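Local coordinates for protein 2-oxoglutarate-dependent dioxygenase tropC (Talaromyces stipitatus, PDB 6XJJ) that acts as an iron- and 2-oxoglutarate-dependent dioxygenase in the biosynthesis of fungal tropolones, at residues A[95-100]-A[171-176]; A[103-108]-A[165-170]. One frame throughout, in Å; residues are numbered along the deposited sequence.

Interaction 1: A[95-100]-A[171-176]; sequences TKKFFD and DKEFRQ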
ATOM      1  N   THR A  95       3.948   3.531  14.677  1.00 80.35           N
ATOM      2  CA  THR A  95       5.089   3.560  13.773  1.00 72.97           C
ATOM      3  C   THR A  95       6.250   4.331  14.384  1.00 74.26           C
ATOM      4  O   THR A  95       7.405   3.902  14.291  1.00 80.95           O
ATOM      5  CB  THR A  95       4.660   4.177  12.448  1.00 74.56           C
ATOM      6  OG1 THR A  95       3.521   3.465  11.949  1.00 69.81           O
ATOM      7  CG2 THR A  95       5.770   4.066  11.441  1.00 72.78           C
ATOM      8  N   LYS A  96       5.959   5.461  15.027  1.00 77.54           N
ATOM      9  CA  LYS A  96       7.003   6.238  15.687  1.00 84.33           C
ATOM     10  C   LYS A  96       7.605   5.488  16.870  1.00 79.21           C
ATOM     11  O   LYS A  96       8.830   5.447  17.019  1.00 79.36           O
ATOM     12  CB  LYS A  96       6.430   7.589  16.108  1.00 87.63           C
ATOM     13  CG  LYS A  96       7.352   8.467  16.934  1.00 93.56           C
ATOM     14  CD  LYS A  96       6.762   9.862  17.081  1.00 96.29           C
ATOM     15  CE  LYS A  96       7.334  10.616  18.271  1.00 89.25           C
ATOM     16  NZ  LYS A  96       8.814  10.725  18.267  1.00102.60           N
ATOM     17  N   LYS A  97       6.772   4.882  17.717  1.00 79.62           N
ATOM     18  CA  LYS A  97       7.304   4.067  18.803  1.00 79.87           C
ATOM     19  C   LYS A  97       8.239   2.984  18.292  1.00 76.77           C
ATOM     20  O   LYS A  97       9.291   2.734  18.892  1.00 79.18           O
ATOM     21  CB  LYS A  97       6.166   3.453  19.623  1.00 72.10           C
ATOM     22  CG  LYS A  97       5.596   4.404  20.666  1.00 94.27           C
ATOM     23  CD  LYS A  97       4.341   3.875  21.339  1.00102.08           C
ATOM     24  CE  LYS A  97       3.909   4.811  22.458  1.00107.58           C
ATOM     25  NZ  LYS A  97       2.624   4.414  23.090  1.00116.40           N
ATOM     26  N   PHE A  98       7.891   2.330  17.185  1.00 75.77           N
ATOM     27  CA  PHE A  98       8.733   1.234  16.719  1.00 82.94           C
ATOM     28  C   PHE A  98      10.080   1.743  16.218  1.00 79.32           C
ATOM     29  O   PHE A  98      11.134   1.258  16.641  1.00 82.21           O
ATOM     30  CB  PHE A  98       8.035   0.439  15.621  1.00 73.05           C
ATOM     31  CG  PHE A  98       8.892  -0.641  15.053  1.00 76.94           C
ATOM     32  CD1 PHE A  98       9.027  -1.849  15.713  1.00 88.14           C
ATOM     33  CD2 PHE A  98       9.597  -0.438  13.883  1.00 75.84           C
ATOM     34  CE1 PHE A  98       9.831  -2.845  15.204  1.00 89.09           C
ATOM     35  CE2 PHE A  98      10.403  -1.429  13.369  1.00 80.65           C
ATOM     36  CZ  PHE A  98      10.522  -2.637  14.033  1.00 78.37           C
ATOM     37  N   PHE A  99      10.069   2.709  15.305  1.00 76.19           N
ATOM     38  CA  PHE A  99      11.328   3.158  14.739  1.00 80.65           C
ATOM     39  C   PHE A  99      12.157   3.967  15.728  1.00 80.60           C
ATOM     40  O   PHE A  99      13.374   4.074  15.545  1.00 79.81           O
ATOM     41  CB  PHE A  99      11.065   3.939  13.454  1.00 75.13           C
ATOM     42  CG  PHE A  99      10.558   3.076  12.334  1.00 73.39           C
ATOM     43  CD1 PHE A  99      11.423   2.214  11.677  1.00 82.83           C
ATOM     44  CD2 PHE A  99       9.237   3.129  11.923  1.00 71.92           C
ATOM     45  CE1 PHE A  99      10.976   1.406  10.642  1.00 80.79           C
ATOM     46  CE2 PHE A  99       8.781   2.325  10.881  1.00 70.27           C
ATOM     47  CZ  PHE A  99       9.652   1.464  10.243  1.00 76.59           C
ATOM     48  N   ASP A 100      11.550   4.494  16.794  1.00 83.68           N
ATOM     49  CA  ASP A 100      12.339   5.123  17.848  1.00 81.26           C
ATOM     50  C   ASP A 100      13.177   4.120  18.633  1.00 79.55           C
ATOM     51  O   ASP A 100      14.047   4.538  19.405  1.00 79.45           O
ATOM     52  CB  ASP A 100      11.429   5.893  18.805  1.00 85.91           C
ATOM     53  CG  ASP A 100      10.920   7.191  18.204  1.00 85.06           C
ATOM     54  OD1 ASP A 100      11.477   7.629  17.171  1.00 85.35           O
ATOM     55  OD2 ASP A 100       9.971   7.777  18.768  1.00 83.24           O
ATOM     56  N   ASP A 171       1.797  -5.573  23.664  1.00 82.90           N
ATOM     57  CA  ASP A 171       0.710  -5.796  22.715  1.00 77.41           C
ATOM     58  C   ASP A 171      -0.161  -4.556  22.598  1.00 82.87           C
ATOM     59  O   ASP A 171      -0.608  -4.198  21.503  1.00 80.98           O
ATOM     60  CB  ASP A 171      -0.124  -7.005  23.143  1.00 83.64           C
ATOM     61  CG  ASP A 171       0.561  -8.319  22.843  1.00101.81           C
ATOM     62  OD1 ASP A 171       1.517  -8.321  22.033  1.00 91.42           O
ATOM     63  OD2 ASP A 171       0.142  -9.354  23.405  1.00101.87           O
ATOM     64  N   LYS A 172      -0.385  -3.871  23.722  1.00 94.28           N
ATOM     65  CA  LYS A 172      -1.284  -2.723  23.745  1.00 80.76           C
ATOM     66  C   LYS A 172      -0.681  -1.523  23.027  1.00 77.83           C
ATOM     67  O   LYS A 172      -1.406  -0.756  22.381  1.00 75.54           O
ATOM     68  CB  LYS A 172      -1.626  -2.385  25.195  1.00 79.83           C
ATOM     69  CG  LYS A 172      -2.627  -1.266  25.377  1.00 82.47           C
ATOM     70  CD  LYS A 172      -3.163  -1.256  26.798  1.00100.54           C
ATOM     71  CE  LYS A 172      -4.247  -0.213  26.976  1.00107.37           C
ATOM     72  NZ  LYS A 172      -4.972  -0.419  28.259  1.00105.31           N
ATOM     73  N   GLU A 173       0.639  -1.344  23.123  1.00 81.05           N
ATOM     74  CA  GLU A 173       1.291  -0.247  22.415  1.00 86.23           C
ATOM     75  C   GLU A 173       1.352  -0.490  20.912  1.00 89.35           C
ATOM     76  O   GLU A 173       1.221   0.458  20.129  1.00 88.14           O
ATOM     77  CB  GLU A 173       2.697  -0.024  22.974  1.00 82.95           C
ATOM     78  CG  GLU A 173       2.753   0.738  24.280  1.00 97.97           C
ATOM     79  CD  GLU A 173       4.148   0.715  24.860  1.00 95.02           C
ATOM     80  OE1 GLU A 173       4.950  -0.138  24.417  1.00 73.47           O
ATOM     81  OE2 GLU A 173       4.456   1.547  25.740  1.00111.85           O
ATOM     82  N   PHE A 174       1.544  -1.739  20.476  1.00 76.75           N
ATOM     83  CA  PHE A 174       1.993  -1.944  19.103  1.00 71.45           C
ATOM     84  C   PHE A 174       1.220  -3.031  18.368  1.00 64.18           C
ATOM     85  O   PHE A 174       0.549  -2.746  17.372  1.00 69.34           O
ATOM     86  CB  PHE A 174       3.490  -2.263  19.113  1.00 75.87           C
ATOM     87  CG  PHE A 174       4.098  -2.365  17.756  1.00 70.67           C
ATOM     88  CD1 PHE A 174       4.340  -1.225  17.011  1.00 76.21           C
ATOM     89  CD2 PHE A 174       4.465  -3.588  17.238  1.00 79.96           C
ATOM     90  CE1 PHE A 174       4.904  -1.305  15.765  1.00 80.21           C
ATOM     91  CE2 PHE A 174       5.040  -3.679  15.987  1.00 83.24           C
ATOM     92  CZ  PHE A 174       5.263  -2.532  15.249  1.00 80.02           C
ATOM     93  N   ARG A 175       1.297  -4.274  18.838  1.00 63.09           N
ATOM     94  CA  ARG A 175       0.739  -5.381  18.066  1.00 72.93           C
ATOM     95  C   ARG A 175      -0.762  -5.209  17.840  1.00 78.04           C
ATOM     96  O   ARG A 175      -1.236  -5.279  16.698  1.00 71.63           O
ATOM     97  CB  ARG A 175       1.031  -6.712  18.755  1.00 80.57           C
ATOM     98  CG  ARG A 175       0.451  -7.882  17.981  1.00 73.71           C
ATOM     99  CD  ARG A 175       0.859  -9.236  18.531  1.00 74.14           C
ATOM    100  NE  ARG A 175       0.223 -10.313  17.773  1.00 82.57           N
ATOM    101  CZ  ARG A 175       0.537 -11.602  17.871  1.00 92.03           C
ATOM    102  NH1 ARG A 175       1.503 -12.003  18.689  1.00 77.73           N
ATOM    103  NH2 ARG A 175      -0.117 -12.496  17.135  1.00 90.44           N
ATOM    104  N   GLN A 176      -1.532  -5.002  18.914  1.00 74.56           N
ATOM    105  CA  GLN A 176      -2.982  -4.888  18.760  1.00 80.12           C
ATOM    106  C   GLN A 176      -3.355  -3.777  17.791  1.00 72.37           C
ATOM    107  O   GLN A 176      -4.129  -4.039  16.854  1.00 73.20           O
ATOM    108  CB  GLN A 176      -3.651  -4.669  20.123  1.00 78.67           C
ATOM    109  CG  GLN A 176      -3.444  -5.777  21.141  1.00 86.46           C
ATOM    110  CD  GLN A 176      -4.061  -5.443  22.495  1.00102.44           C
ATOM    111  OE1 GLN A 176      -4.397  -4.287  22.764  1.00 97.83           O
ATOM    112  NE2 GLN A 176      -4.143  -6.438  23.377  1.00102.74           N
TER
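Phe98, near the C-terminal end of helix 85-99, lies across from Phe174, near the start of helix 171-204; their CA atoms, 7.8 Å apart, are the closest CA pair across the two segments. A wider pi-type turn spans 171-175, with Gln176 N donating to Asp171 O at 2.9 Å. Both phenylalanines point toward the opposite segment, and in each CG lies anti to the backbone N (chi1 176° in Phe98), which carries the rings into the gap between the helices. The planes are near parallel, 19° apart, but offset so far, with centroids 5.5 Å apart, that little of one ring lies over the other. CE1 and CZ of Phe174 lie beside CB and CD1 of Phe98, the closest pair being Phe98 CB and Phe174 CE1 at 3.6 Å. The two helices pack on the outside of the main sheet of the double-stranded beta-helix (jelly-roll) core typical of Fe(II)/2-oxoglutarate dioxygenases: Phe142 of strand 139-144 meets both rings, Leu224 of strand 222-227 touches Phe174, and Pro166 touches both phenylalanines. Toward solvent, the extended chains of Lys97 and Glu173 meet at about a right angle. Lys97 NZ is 4.3 Å from Glu173 OE2, a distant attraction, too long for a salt bridge.

Interaction 2: A[103-108]-A[165-170]; sequences LEEKMK and WPEGLS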
ATOM      1  N   LEU A 103      18.660   0.635  17.247  1.00 98.94           N
ATOM      2  CA  LEU A 103      18.842  -0.142  16.028  1.00 91.51           C
ATOM      3  C   LEU A 103      19.201  -1.589  16.348  1.00 97.73           C
ATOM      4  O   LEU A 103      18.748  -2.509  15.658  1.00101.04           O
ATOM      5  CB  LEU A 103      19.894   0.509  15.135  1.00100.95           C
ATOM      6  CG  LEU A 103      20.045  -0.130  13.751  1.00 98.62           C
ATOM      7  CD1 LEU A 103      20.313   0.923  12.693  1.00106.54           C
ATOM      8  CD2 LEU A 103      21.167  -1.148  13.759  1.00 97.36           C
ATOM      9  N   GLU A 104      19.995  -1.819  17.398  1.00101.11           N
ATOM     10  CA  GLU A 104      20.235  -3.193  17.825  1.00 96.33           C
ATOM     11  C   GLU A 104      18.936  -3.859  18.254  1.00 96.36           C
ATOM     12  O   GLU A 104      18.789  -5.080  18.133  1.00 96.64           O
ATOM     13  CB  GLU A 104      21.238  -3.236  18.978  1.00103.49           C
ATOM     14  CG  GLU A 104      20.718  -2.653  20.275  1.00110.93           C
ATOM     15  CD  GLU A 104      21.757  -2.711  21.369  1.00128.18           C
ATOM     16  OE1 GLU A 104      22.740  -3.465  21.207  1.00128.95           O
ATOM     17  OE2 GLU A 104      21.593  -2.018  22.394  1.00132.29           O
ATOM     18  N   GLU A 105      17.992  -3.067  18.769  1.00102.18           N
ATOM     19  CA  GLU A 105      16.713  -3.596  19.231  1.00 95.30           C
ATOM     20  C   GLU A 105      15.838  -4.036  18.061  1.00 88.50           C
ATOM     21  O   GLU A 105      15.205  -5.094  18.120  1.00 85.79           O
ATOM     22  CB  GLU A 105      16.003  -2.534  20.071  1.00104.45           C
ATOM     23  CG  GLU A 105      14.703  -2.963  20.737  1.00111.04           C
ATOM     24  CD  GLU A 105      14.927  -3.940  21.871  1.00116.87           C
ATOM     25  OE1 GLU A 105      16.104  -4.137  22.258  1.00106.00           O
ATOM     26  OE2 GLU A 105      13.934  -4.493  22.392  1.00113.33           O
ATOM     27  N   LYS A 106      15.791  -3.238  16.993  1.00 90.27           N
ATOM     28  CA  LYS A 106      15.004  -3.608  15.821  1.00 86.42           C
ATOM     29  C   LYS A 106      15.611  -4.812  15.111  1.00 90.25           C
ATOM     30  O   LYS A 106      14.888  -5.705  14.657  1.00 88.55           O
ATOM     31  CB  LYS A 106      14.931  -2.441  14.839  1.00 83.11           C
ATOM     32  CG  LYS A 106      14.516  -1.117  15.422  1.00 90.00           C
ATOM     33  CD  LYS A 106      14.627  -0.036  14.365  1.00 88.75           C
ATOM     34  CE  LYS A 106      14.885   1.327  14.964  1.00 90.12           C
ATOM     35  NZ  LYS A 106      15.116   2.346  13.902  1.00 93.73           N
ATOM     36  N   MET A 107      16.937  -4.831  14.973  1.00 89.29           N
ATOM     37  CA  MET A 107      17.606  -5.911  14.257  1.00 91.41           C
ATOM     38  C   MET A 107      17.364  -7.273  14.899  1.00 90.96           C
ATOM     39  O   MET A 107      17.574  -8.295  14.238  1.00 83.71           O
ATOM     40  CB  MET A 107      19.108  -5.620  14.174  1.00 87.04           C
ATOM     41  CG  MET A 107      19.479  -4.449  13.256  1.00 89.58           C
ATOM     42  SD  MET A 107      19.201  -4.772  11.497  1.00 85.79           S
ATOM     43  CE  MET A 107      20.460  -5.997  11.166  1.00 90.76           C
ATOM     44  N   LYS A 108      16.926  -7.315  16.162  1.00 88.17           N
ATOM     45  CA  LYS A 108      16.568  -8.590  16.779  1.00 91.99           C
ATOM     46  C   LYS A 108      15.398  -9.272  16.082  1.00 89.00           C
ATOM     47  O   LYS A 108      15.209 -10.480  16.261  1.00 91.49           O
ATOM     48  CB  LYS A 108      16.254  -8.392  18.264  1.00 78.42           C
ATOM     49  CG  LYS A 108      17.482  -8.305  19.161  1.00 95.37           C
ATOM     50  CD  LYS A 108      17.120  -7.944  20.598  1.00106.69           C
ATOM     51  CE  LYS A 108      18.337  -8.046  21.509  1.00108.75           C
ATOM     52  NZ  LYS A 108      18.075  -7.566  22.896  1.00112.85           N
ATOM     53  N   TRP A 165       7.459  -9.806  16.079  1.00 80.18           N
ATOM     54  CA  TRP A 165       7.015  -8.678  16.869  1.00 81.86           C
ATOM     55  C   TRP A 165       8.103  -8.248  17.844  1.00 71.68           C
ATOM     56  O   TRP A 165       8.791  -9.098  18.417  1.00 69.60           O
ATOM     57  CB  TRP A 165       5.741  -9.022  17.650  1.00 76.30           C
ATOM     58  CG  TRP A 165       4.553  -9.354  16.771  1.00 67.44           C
ATOM     59  CD1 TRP A 165       4.054 -10.594  16.509  1.00 69.04           C
ATOM     60  CD2 TRP A 165       3.753  -8.433  16.014  1.00 71.77           C
ATOM     61  NE1 TRP A 165       2.980 -10.506  15.658  1.00 74.69           N
ATOM     62  CE2 TRP A 165       2.776  -9.190  15.335  1.00 74.53           C
ATOM     63  CE3 TRP A 165       3.763  -7.042  15.850  1.00 71.41           C
ATOM     64  CZ2 TRP A 165       1.816  -8.604  14.504  1.00 75.74           C
ATOM     65  CZ3 TRP A 165       2.810  -6.461  15.025  1.00 69.96           C
ATOM     66  CH2 TRP A 165       1.850  -7.241  14.364  1.00 78.98           C
ATOM     67  N   PRO A 166       8.277  -6.945  18.059  1.00 75.88           N
ATOM     68  CA  PRO A 166       9.365  -6.485  18.931  1.00 65.07           C
ATOM     69  C   PRO A 166       9.083  -6.803  20.393  1.00 78.54           C
ATOM     70  O   PRO A 166       8.036  -6.439  20.935  1.00 79.70           O
ATOM     71  CB  PRO A 166       9.406  -4.975  18.677  1.00 73.73           C
ATOM     72  CG  PRO A 166       8.020  -4.628  18.272  1.00 76.70           C
ATOM     73  CD  PRO A 166       7.498  -5.817  17.512  1.00 77.59           C
ATOM     74  N   GLU A 167      10.039  -7.480  21.033  1.00 74.36           N
ATOM     75  CA  GLU A 167       9.885  -7.853  22.435  1.00 71.39           C
ATOM     76  C   GLU A 167       9.727  -6.637  23.339  1.00 80.97           C
ATOM     77  O   GLU A 167       9.078  -6.724  24.387  1.00 88.90           O
ATOM     78  CB  GLU A 167      11.088  -8.668  22.900  1.00 80.05           C
ATOM     79  CG  GLU A 167      12.406  -7.909  22.811  1.00100.08           C
ATOM     80  CD  GLU A 167      13.583  -8.735  23.284  1.00102.42           C
ATOM     81  OE1 GLU A 167      13.350  -9.766  23.948  1.00110.82           O
ATOM     82  OE2 GLU A 167      14.738  -8.348  23.009  1.00112.97           O
ATOM     83  N   GLY A 168      10.332  -5.515  22.976  1.00 79.55           N
ATOM     84  CA  GLY A 168      10.346  -4.345  23.828  1.00 70.12           C
ATOM     85  C   GLY A 168       9.098  -3.492  23.812  1.00 75.85           C
ATOM     86  O   GLY A 168       9.063  -2.461  24.491  1.00 70.06           O
ATOM     87  N   LEU A 169       8.073  -3.877  23.053  1.00 85.04           N
ATOM     88  CA  LEU A 169       6.801  -3.168  23.035  1.00 79.89           C
ATOM     89  C   LEU A 169       5.678  -4.089  23.503  1.00 84.18           C
ATOM     90  O   LEU A 169       5.700  -5.299  23.248  1.00 82.28           O
ATOM     91  CB  LEU A 169       6.489  -2.621  21.630  1.00 70.66           C
ATOM     92  CG  LEU A 169       7.465  -1.579  21.071  1.00 78.28           C
ATOM     93  CD1 LEU A 169       7.040  -1.121  19.673  1.00 74.11           C
ATOM     94  CD2 LEU A 169       7.609  -0.390  22.003  1.00 69.77           C
ATOM     95  N   SER A 170       4.706  -3.508  24.199  1.00 73.26           N
ATOM     96  CA  SER A 170       3.557  -4.252  24.686  1.00 86.90           C
ATOM     97  C   SER A 170       2.554  -4.476  23.561  1.00 87.16           C
ATOM     98  O   SER A 170       2.462  -3.683  22.622  1.00 79.34           O
ATOM     99  CB  SER A 170       2.881  -3.501  25.835  1.00 79.54           C
ATOM    100  OG  SER A 170       2.349  -2.263  25.399  1.00 81.46           O
TER
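A small polar surface contact joins Glu105 and Lys108, around the short helix 103-107, to Glu167 and Gly168 in the loop that leads from strand 139-144 into helix 171-204. The loop segment makes a type I beta turn from Pro166 to Leu169, which puts Glu167, its CB directed toward the helix, and Gly168 at the two central positions. Lys108 reaches across with an extended chain, laying its last carbons as well as its ammonium group beside Glu167: CD and NZ of Lys108 are each 3.4 Å from Glu167 OE2. The resulting salt bridge contains a weak hydrogen bond from Lys108 NZ. Glu105 arrives differently. Its chain bends at chi2 (71°), turning the carboxylate toward the loop, where Glu105 OE2 comes 3.8 Å from both Glu167 CG and Gly168 N without bonding to the amide. The two carboxylates lie with their planes only 18° apart, and Glu105 OE2 is 4.0 Å from Glu167 OE2. Lys106, pointing away from the loop, is instead paired with Glu140. Two acidic groups this close would tend to raise each other's proton affinity, an effect that the ammonium group of Lys108 probably offsets at Glu167.

Interaction 1 has a buried aromatic centre with a charged rim, whereas interaction 2 lies wholly at the surface and depends on charged side chains. Their centres are 10 Å apart, and the elements they join are consecutive: helix 85-99 is followed by helix 103-107, and loop 165-170 runs directly into helix 171-204. Each contact thus connects the same two regions of the chain, one through apolar rings and the other through a salt bridge whose hydrogen bond is weak, beside two like charges. They also touch each other. Lys106 NZ bonds to Phe99 O, linking 95-100 to 103-108, and Phe174 packs on Pro166 and Trp165, so loop 165-170 also borders the aromatic centre of interaction 1. Ser170 OG caps helix 171-204 at Glu173 N.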